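PDB 4PFI: TRAP dicarboxylate transporter-DctP subunit from Marinobacter aquaeolei, which probably binds a small solute in the periplasm, likely a carboxylate, and delivers it to the membrane components of a TRAP transporter. Local coordinates for residues Met160-Asn165 and Thr238-Ser243; Leu113-Phe118 and Glu185-Ala190. All coordinates share one frame; numbering follows the deposited sequence.

Contact 1: Met160-Asn165 and Thr238-Ser243; sequences MTWTAN and TMARAS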
loop_
_atom_site.group_PDB
_atom_site.type_symbol
_atom_site.label_atom_id
_atom_site.label_comp_id
_atom_site.label_asym_id
_atom_site.label_seq_id
_atom_site.Cartn_x
_atom_site.Cartn_y
_atom_site.Cartn_z
HETATM N N MSE A 160 -3.674 -0.358 -7.372
HETATM C CA MSE A 160 -3.480 1.075 -7.664
HETATM C C MSE A 160 -4.274 1.410 -8.943
HETATM O O MSE A 160 -4.276 0.635 -9.896
HETATM C CB MSE A 160 -2.005 1.438 -7.842
HETATM C CG MSE A 160 -1.160 1.207 -6.591
HETATM SE SE MSE A 160 -1.615 2.444 -5.142
HETATM C CE MSE A 160 -0.644 4.046 -5.771
ATOM N N THR A 161 -4.934 2.559 -8.959
ATOM C CA THR A 161 -5.738 2.965 -10.100
ATOM C C THR A 161 -5.274 4.341 -10.564
ATOM O O THR A 161 -4.858 5.155 -9.748
ATOM C CB THR A 161 -7.220 2.997 -9.706
ATOM O OG1 THR A 161 -7.690 1.647 -9.493
ATOM C CG2 THR A 161 -8.055 3.666 -10.789
ATOM N N TRP A 162 -5.272 4.593 -11.866
ATOM C CA TRP A 162 -4.748 5.852 -12.386
ATOM C C TRP A 162 -5.914 6.789 -12.744
ATOM O O TRP A 162 -6.935 6.328 -13.251
ATOM C CB TRP A 162 -3.941 5.604 -13.655
ATOM C CG TRP A 162 -2.768 4.698 -13.514
ATOM C CD1 TRP A 162 -2.174 4.307 -12.366
ATOM C CD2 TRP A 162 -2.032 4.089 -14.570
ATOM N NE1 TRP A 162 -1.090 3.491 -12.634
ATOM C CE2 TRP A 162 -0.989 3.339 -13.988
ATOM C CE3 TRP A 162 -2.152 4.092 -15.958
ATOM C CZ2 TRP A 162 -0.083 2.612 -14.734
ATOM C CZ3 TRP A 162 -1.243 3.363 -16.702
ATOM C CH2 TRP A 162 -0.223 2.642 -16.089
ATOM N N THR A 163 -5.773 8.086 -12.482
ATOM C CA THR A 163 -6.708 9.073 -13.000
ATOM C C THR A 163 -5.944 10.153 -13.758
ATOM O O THR A 163 -4.763 10.411 -13.503
ATOM C CB THR A 163 -7.552 9.777 -11.884
ATOM O OG1 THR A 163 -6.711 10.571 -11.046
ATOM C CG2 THR A 163 -8.236 8.796 -11.016
ATOM N N ALA A 164 -6.653 10.763 -14.699
ATOM C CA ALA A 164 -6.171 11.872 -15.461
ATOM C C ALA A 164 -7.361 12.468 -16.223
ATOM O O ALA A 164 -8.512 12.046 -16.051
ATOM C CB ALA A 164 -5.093 11.419 -16.424
ATOM N N ASN A 165 -7.064 13.453 -17.070
ATOM C CA ASN A 165 -8.073 14.010 -17.943
ATOM C C ASN A 165 -7.989 13.475 -19.366
ATOM O O ASN A 165 -8.486 14.096 -20.296
ATOM C CB ASN A 165 -8.053 15.526 -17.874
ATOM C CG ASN A 165 -8.763 16.025 -16.652
ATOM O OD1 ASN A 165 -9.771 15.449 -16.237
ATOM N ND2 ASN A 165 -8.235 17.070 -16.040
ATOM N N THR A 238 -8.130 4.988 -15.277
ATOM C CA THR A 238 -7.517 3.889 -16.044
ATOM C C THR A 238 -7.025 2.774 -15.098
ATOM O O THR A 238 -6.249 3.019 -14.191
ATOM C CB THR A 238 -6.303 4.357 -16.941
ATOM O OG1 THR A 238 -6.730 5.317 -17.914
ATOM C CG2 THR A 238 -5.687 3.202 -17.676
HETATM N N MSE A 239 -7.461 1.549 -15.341
HETATM C CA MSE A 239 -7.098 0.434 -14.492
HETATM C C MSE A 239 -6.085 -0.418 -15.260
HETATM O O MSE A 239 -6.435 -1.169 -16.173
HETATM C CB MSE A 239 -8.367 -0.318 -14.088
HETATM C CG MSE A 239 -9.532 0.707 -13.711
HETATM SE SE MSE A 239 -10.994 -0.168 -12.805
HETATM C CE MSE A 239 -10.772 0.556 -11.004
ATOM N N ALA A 240 -4.815 -0.231 -14.928
ATOM C CA ALA A 240 -3.740 -0.961 -15.598
ATOM C C ALA A 240 -3.370 -2.224 -14.855
ATOM O O ALA A 240 -2.679 -3.051 -15.411
ATOM C CB ALA A 240 -2.513 -0.103 -15.731
ATOM N N ARG A 241 -3.848 -2.366 -13.613
ATOM C CA ARG A 241 -3.441 -3.454 -12.720
ATOM C C ARG A 241 -1.896 -3.624 -12.806
ATOM O O ARG A 241 -1.388 -4.657 -13.229
ATOM C CB ARG A 241 -4.210 -4.725 -13.093
ATOM C CG ARG A 241 -5.689 -4.706 -12.679
ATOM C CD ARG A 241 -6.417 -6.042 -13.034
ATOM N NE ARG A 241 -6.352 -6.291 -14.482
ATOM C CZ ARG A 241 -5.827 -7.367 -15.067
ATOM N NH1 ARG A 241 -5.323 -8.389 -14.362
ATOM N NH2 ARG A 241 -5.821 -7.425 -16.390
ATOM N N ALA A 242 -1.165 -2.562 -12.455
ATOM C CA ALA A 242 0.291 -2.560 -12.561
ATOM C C ALA A 242 0.902 -2.883 -11.210
ATOM O O ALA A 242 1.870 -3.621 -11.127
ATOM C CB ALA A 242 0.798 -1.213 -13.090
ATOM N N SER A 243 0.322 -2.345 -10.140
ATOM C CA SER A 243 0.779 -2.665 -8.786
ATOM C C SER A 243 -0.356 -2.489 -7.798
ATOM O O SER A 243 -1.339 -1.783 -8.058
ATOM C CB SER A 243 1.939 -1.757 -8.374
ATOM O OG SER A 243 1.574 -0.404 -8.543
HETATM O O HOH W 1 -3.756 1.541 -12.919
HETATM O O HOH W 2 -5.651 -0.965 -11.815
HETATM O O HOH W 3 -1.881 -0.135 -11.302
#

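Contact 2: Leu113-Phe118 and Glu185-Ala190; sequences LFNLHF and ETAAEA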
loop_
_atom_site.group_PDB
_atom_site.type_symbol
_atom_site.label_atom_id
_atom_site.label_comp_id
_atom_site.label_asym_id
_atom_site.label_seq_id
_atom_site.Cartn_x
_atom_site.Cartn_y
_atom_site.Cartn_z
ATOM N N LEU A 113 9.975 -2.561 -3.454
ATOM C CA LEU A 113 9.517 -3.709 -4.214
ATOM C C LEU A 113 8.017 -3.610 -4.530
ATOM O O LEU A 113 7.594 -3.971 -5.615
ATOM C CB LEU A 113 9.783 -4.989 -3.417
ATOM C CG LEU A 113 9.356 -6.316 -4.051
ATOM C CD1 LEU A 113 10.419 -6.811 -5.033
ATOM C CD2 LEU A 113 9.074 -7.381 -2.945
ATOM N N PHE A 114 7.231 -3.117 -3.576
ATOM C CA PHE A 114 5.774 -3.081 -3.693
ATOM C C PHE A 114 5.235 -1.970 -4.574
ATOM O O PHE A 114 4.037 -1.945 -4.859
ATOM C CB PHE A 114 5.130 -2.980 -2.298
ATOM C CG PHE A 114 5.413 -4.155 -1.438
ATOM C CD1 PHE A 114 4.991 -5.417 -1.831
ATOM C CD2 PHE A 114 6.155 -4.017 -0.271
ATOM C CE1 PHE A 114 5.280 -6.536 -1.044
ATOM C CE2 PHE A 114 6.439 -5.125 0.521
ATOM C CZ PHE A 114 5.998 -6.397 0.127
ATOM N N ASN A 115 6.095 -1.049 -4.993
ATOM C CA ASN A 115 5.700 -0.037 -5.977
ATOM C C ASN A 115 6.215 -0.344 -7.397
ATOM O O ASN A 115 5.980 0.441 -8.307
ATOM C CB ASN A 115 6.162 1.367 -5.573
ATOM C CG ASN A 115 5.726 1.781 -4.168
ATOM O OD1 ASN A 115 6.485 2.449 -3.456
ATOM N ND2 ASN A 115 4.518 1.404 -3.764
ATOM N N LEU A 116 6.927 -1.456 -7.591
ATOM C CA LEU A 116 7.373 -1.853 -8.943
ATOM C C LEU A 116 6.195 -2.351 -9.791
ATOM O O LEU A 116 5.367 -3.134 -9.325
ATOM C CB LEU A 116 8.459 -2.936 -8.870
ATOM C CG LEU A 116 9.837 -2.438 -8.403
ATOM C CD1 LEU A 116 10.756 -3.604 -8.165
ATOM C CD2 LEU A 116 10.454 -1.465 -9.416
ATOM N N HIS A 117 6.103 -1.911 -11.037
ATOM C CA HIS A 117 4.952 -2.295 -11.858
ATOM C C HIS A 117 5.133 -3.711 -12.435
ATOM O O HIS A 117 6.240 -4.067 -12.831
ATOM C CB HIS A 117 4.735 -1.276 -12.983
ATOM C CG HIS A 117 4.295 0.076 -12.499
ATOM N ND1 HIS A 117 3.930 1.087 -13.341
ATOM C CD2 HIS A 117 4.171 0.565 -11.235
ATOM C CE1 HIS A 117 3.596 2.155 -12.628
ATOM N NE2 HIS A 117 3.744 1.864 -11.360
ATOM N N PHE A 118 4.049 -4.494 -12.476
ATOM C CA PHE A 118 4.011 -5.798 -13.154
ATOM C C PHE A 118 4.973 -6.825 -12.557
ATOM O O PHE A 118 5.452 -7.695 -13.257
ATOM C CB PHE A 118 4.267 -5.618 -14.654
ATOM C CG PHE A 118 3.327 -4.628 -15.293
ATOM C CD1 PHE A 118 1.985 -4.942 -15.467
ATOM C CD2 PHE A 118 3.769 -3.369 -15.684
ATOM C CE1 PHE A 118 1.103 -4.028 -16.010
ATOM C CE2 PHE A 118 2.880 -2.453 -16.242
ATOM C CZ PHE A 118 1.544 -2.790 -16.398
ATOM N N GLU A 185 11.318 6.682 -4.197
ATOM C CA GLU A 185 12.140 6.895 -5.377
ATOM C C GLU A 185 11.794 5.847 -6.445
ATOM O O GLU A 185 11.761 6.129 -7.643
ATOM C CB GLU A 185 13.610 6.815 -5.005
ATOM C CG GLU A 185 14.522 7.278 -6.094
ATOM C CD GLU A 185 15.852 7.785 -5.557
ATOM O OE1 GLU A 185 16.111 7.627 -4.342
ATOM O OE2 GLU A 185 16.636 8.352 -6.355
ATOM N N THR A 186 11.512 4.631 -5.997
ATOM C CA THR A 186 11.206 3.567 -6.920
ATOM C C THR A 186 9.880 3.852 -7.592
ATOM O O THR A 186 9.715 3.568 -8.776
ATOM C CB THR A 186 11.162 2.215 -6.215
ATOM O OG1 THR A 186 12.436 1.967 -5.606
ATOM C CG2 THR A 186 10.857 1.100 -7.195
ATOM N N ALA A 187 8.929 4.401 -6.834
ATOM C CA ALA A 187 7.605 4.691 -7.370
ATOM C C ALA A 187 7.689 5.828 -8.391
ATOM O O ALA A 187 7.049 5.776 -9.438
ATOM C CB ALA A 187 6.600 5.042 -6.253
ATOM N N ALA A 188 8.515 6.827 -8.099
ATOM C CA ALA A 188 8.743 7.929 -9.038
ATOM C C ALA A 188 9.331 7.404 -10.355
ATOM O O ALA A 188 8.872 7.763 -11.446
ATOM C CB ALA A 188 9.676 8.964 -8.429
ATOM N N GLU A 189 10.337 6.544 -10.240
ATOM C CA GLU A 189 11.049 6.030 -11.406
ATOM C C GLU A 189 10.154 5.195 -12.309
ATOM O O GLU A 189 10.337 5.161 -13.517
ATOM C CB GLU A 189 12.257 5.192 -10.988
ATOM C CG GLU A 189 13.082 4.748 -12.172
ATOM C CD GLU A 189 13.631 5.929 -12.981
ATOM O OE1 GLU A 189 13.639 7.071 -12.466
ATOM O OE2 GLU A 189 14.059 5.717 -14.137
ATOM N N ALA A 190 9.190 4.521 -11.708
ATOM C CA ALA A 190 8.224 3.724 -12.448
ATOM C C ALA A 190 7.509 4.564 -13.508
ATOM O O ALA A 190 7.370 4.137 -14.660
ATOM C CB ALA A 190 7.215 3.127 -11.473
#

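Contact 1: Met160-Asn165 and Thr238-Ser243
The six-membered ring of W162 lies flat beneath the methyl of A240: A240 CB sits 3.8 Å from the ring centroid and 17° off its normal, a CH-pi contact over the face. The W162 side chain leaves the strand on the face it shares with T238, and with CG beside the backbone N (chi1 -60°) its six-membered ring comes to lie at the A240 methyl. T238 CG2 touches W162 CE3 obliquely at 4.0 Å. Elsewhere round the ring, F174, F191 and F312 meet it edge-to-face, so an alanine here would probably open a gap among these three phenylalanines and leave the A240 methyl without its aromatic floor. On the other side of the strand, T161 OG1 meets M239 CE, the selenomethionine end, at 3.6 Å, with V222 of helix 222-228 touching both residues.

W162 and T238 form an antiparallel hydrogen-bonded pair, W162 N to T238 O 3.0 Å and T238 N to W162 O 2.7 Å. Beyond it the chains part. M160 O, the shared acceptor, is gripped by three waters, which in turn take the N-H groups of A240, R241 and A242; the first also donates to T238 O. The chains rejoin where M160 N gives a 2.8 Å bond to S243 O, in the carbonyl plane. This is an antiparallel bridge followed by a loop whose amides reach strand 149-164 through water, with direct bonding resumed at S243, in the mixed sheet of this family 7 (DctP-type) solute-binding protein, where 149-164 pairs with both 236-239 and 244-252.

Contact 2: Leu113-Phe118 and Glu185-Ala190
H117, whose ring covers A190, is held at its far nitrogen: ND1 is hydrogen-bonded to the hydroxyl of Y194, just beyond the end of helix 185-192. That bond restrains the rotation of the imidazole, and the ring presents a face to the helix. A190 CB sits over this face, 3.9 Å from the centroid and 18° off the normal, displaced toward the rim so that H117 NE2 is its nearest ring atom at 3.7 Å. F191, the next residue of the helix, meets the same imidazole edge-to-face.

With CG beside the backbone N (chi1 -73°), L116 brings its CD2 branch to T186 CG2 at 3.4 Å, a close methyl-to-methyl touch; the two side chains cross obliquely. F323 and A319 of helix 318-339 pack on T186 and L116 respectively, closing this corner from a third side. N115 lies alongside A187: its CB is 3.8 Å from A187 CB, and its amide oxygen OD1 comes equally near that methyl, while the side chain also touches S184 just before the helix.

T186, A187 and A190 share one flank of the helix, where the backbone looks after itself, A190 N bonding to T186 O at 3.1 Å. The loop segment, which runs between helix 101-104 and helix 124-132, is seated on this flank, and a longer 3.3 Å bond from L116 N to L113 O closes its short 3-10 turn.

No hydrogen bond passes between 113-118 and 185-190. Methyls, a ring face and the carbon flank of an amide bring them together, and cohesion across this buried seam therefore rests on close fit, while the Y194 hydroxyl holds the imidazole and R320 the backbone oxygen of H117, both partners lying outside the two segments.

How the contacts relate
Along the chain the four segments alternate, 113-118, 160-165, 185-190, 238-243, so the two contacts cross rather than nest. Their centres are 14 Å apart, and they touch directly through the bend after strand 236-239: A242 O lies 2.7 Å from F118 N, a probable hydrogen bond, and A242 CB packs on H117 CG at 3.8 Å. F191 of helix 185-192 links them again, its ring meeting both W162 and H117. Contact 1 joins strands 149-164 and 236-239 of the mixed sheet and takes in the bend that follows, while contact 2 seats a loop on a helix beside it; together they knit four sequence-distant pieces into one buried core, away from the sodium site, about 13 Å from the T238 side chain.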